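Local structure of putative cytoplasmic protein (Salmonella typhimurium, 2GK3) at residues D79-S84 and G119-I124. The protein is of unknown function but belongs to a putative glutamine amidotransferase-like family and assembles as a hexamer. Residues are numbered along the deposited sequence; the frame is centred on the assembly and turned at random.
Sequences DVIVIS and GGLLMI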
loop_
_atom_site.group_PDB
_atom_site.type_symbol
_atom_site.label_atom_id
_atom_site.label_comp_id
_atom_site.label_asym_id
_atom_site.label_seq_id
_atom_site.Cartn_x
_atom_site.Cartn_y
_atom_site.Cartn_z
ATOM N N ASP E 79 0.090 -2.598 -39.237
ATOM C CA ASP E 79 0.803 -1.569 -39.981
ATOM C C ASP E 79 1.590 -0.606 -39.065
ATOM O O ASP E 79 2.689 -0.168 -39.430
ATOM C CB ASP E 79 -0.165 -0.786 -40.866
ATOM C CG ASP E 79 -0.891 -1.672 -41.871
ATOM O OD1 ASP E 79 -0.219 -2.452 -42.562
ATOM O OD2 ASP E 79 -2.140 -1.574 -41.966
ATOM N N VAL E 80 1.001 -0.276 -37.907
ATOM C CA VAL E 80 1.627 0.508 -36.849
ATOM C C VAL E 80 1.376 -0.124 -35.459
ATOM O O VAL E 80 0.326 -0.731 -35.222
ATOM C CB VAL E 80 1.110 1.991 -36.822
ATOM C CG1 VAL E 80 1.943 2.842 -35.852
ATOM C CG2 VAL E 80 1.108 2.592 -38.216
ATOM N N ILE E 81 2.354 0.013 -34.558
ATOM C CA ILE E 81 2.152 -0.229 -33.131
ATOM C C ILE E 81 2.264 1.102 -32.388
ATOM O O ILE E 81 3.210 1.864 -32.602
ATOM C CB ILE E 81 3.133 -1.277 -32.578
ATOM C CG1 ILE E 81 2.812 -2.663 -33.177
ATOM C CG2 ILE E 81 3.111 -1.311 -31.022
ATOM C CD1 ILE E 81 3.891 -3.729 -32.981
ATOM N N VAL E 82 1.282 1.385 -31.530
ATOM C CA VAL E 82 1.310 2.554 -30.655
ATOM C C VAL E 82 1.518 2.152 -29.204
ATOM O O VAL E 82 0.818 1.291 -28.684
ATOM C CB VAL E 82 0.050 3.419 -30.806
ATOM C CG1 VAL E 82 0.179 4.695 -30.005
ATOM C CG2 VAL E 82 -0.173 3.775 -32.275
ATOM N N ILE E 83 2.519 2.756 -28.557
ATOM C CA ILE E 83 2.785 2.542 -27.138
ATOM C C ILE E 83 2.509 3.852 -26.397
ATOM O O ILE E 83 3.062 4.898 -26.736
ATOM C CB ILE E 83 4.253 2.099 -26.887
ATOM C CG1 ILE E 83 4.583 0.822 -27.670
ATOM C CG2 ILE E 83 4.541 1.959 -25.378
ATOM C CD1 ILE E 83 6.098 0.459 -27.702
ATOM N N SER E 84 1.654 3.794 -25.383
ATOM C CA SER E 84 1.277 4.982 -24.651
ATOM C C SER E 84 1.036 4.679 -23.169
ATOM O O SER E 84 0.244 3.801 -22.823
ATOM C CB SER E 84 0.055 5.643 -25.307
ATOM O OG SER E 84 -0.231 6.886 -24.680
ATOM N N GLY E 119 7.404 -2.439 -40.124
ATOM C CA GLY E 119 6.383 -1.912 -39.233
ATOM C C GLY E 119 6.594 -0.466 -38.802
ATOM O O GLY E 119 7.731 0.031 -38.751
ATOM N N GLY E 120 5.494 0.214 -38.479
ATOM C CA GLY E 120 5.564 1.536 -37.843
ATOM C C GLY E 120 5.418 1.506 -36.323
ATOM O O GLY E 120 4.736 0.630 -35.737
ATOM N N LEU E 121 6.046 2.480 -35.675
ATOM C CA LEU E 121 6.021 2.587 -34.221
ATOM C C LEU E 121 5.767 4.033 -33.823
ATOM O O LEU E 121 6.497 4.946 -34.259
ATOM C CB LEU E 121 7.349 2.101 -33.619
ATOM C CG LEU E 121 7.527 2.117 -32.088
ATOM C CD1 LEU E 121 6.437 1.291 -31.449
ATOM C CD2 LEU E 121 8.922 1.625 -31.630
ATOM N N LEU E 122 4.728 4.243 -33.015
ATOM C CA LEU E 122 4.491 5.547 -32.426
ATOM C C LEU E 122 4.506 5.403 -30.905
ATOM O O LEU E 122 3.842 4.526 -30.355
ATOM C CB LEU E 122 3.163 6.160 -32.911
ATOM C CG LEU E 122 2.559 7.300 -32.053
ATOM C CD1 LEU E 122 3.368 8.636 -32.121
ATOM C CD2 LEU E 122 1.075 7.526 -32.394
HETATM N N MSE E 123 5.315 6.232 -30.243
HETATM C CA MSE E 123 5.248 6.368 -28.800
HETATM C C MSE E 123 4.593 7.705 -28.462
HETATM O O MSE E 123 4.932 8.737 -29.053
HETATM C CB MSE E 123 6.632 6.259 -28.140
HETATM C CG MSE E 123 6.574 6.336 -26.572
HETATM SE SE MSE E 123 8.159 5.712 -25.662
HETATM C CE MSE E 123 7.918 3.771 -25.796
ATOM N N ILE E 124 3.658 7.669 -27.509
ATOM C CA ILE E 124 2.971 8.866 -27.031
ATOM C C ILE E 124 3.439 9.143 -25.612
ATOM O O ILE E 124 3.528 8.222 -24.790
ATOM C CB ILE E 124 1.429 8.690 -27.083
ATOM C CG1 ILE E 124 0.963 8.499 -28.534
ATOM C CG2 ILE E 124 0.705 9.870 -26.370
ATOM C CD1 ILE E 124 -0.558 8.186 -28.689
#
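With CG1 of V82 swung opposite its backbone N (chi1 -174°), this methyl lies beside the L122 side chain and 3.8 Å from L122 CD2, while CD1 of I124 reaches it obliquely. The three residues share one face of a parallel strand pair in the central region of what is probably a class I glutamine amidotransferase-like fold. Helix 242-253 packs on that face, with L250 against V80 and V82 and W246 against I124. On the other face, L121, with CG anti to the backbone N (chi1 -179°) and chi2 at 57°, brings CD1 toward the neighbouring strand, 3.5 Å from the carbonyl O of I81 and 3.9 Å from I83 CD1. CE of the selenomethionine M123 meets I83 CG2 on this same face. Helix 107-116, part of the connection between the two strands, supplies Y114 against I81 and V115 against L121.

Five backbone bonds join the strands. G120 N donates to D79 O, and I81 N to G120 O at 2.7 Å; the series continues with L122 N to I81 O, I83 N to L122 O and I124 N to I83 O. G120 O also forms a hydrogen bond with the Y114 hydroxyl. At the start, D79 sends its CB away from the partner strand, and its OD2 accepts a bond from K12 N. At the far end S84 OG, hydrogen-bonded to E18 OE2, rests 3.4 Å from I124 CB.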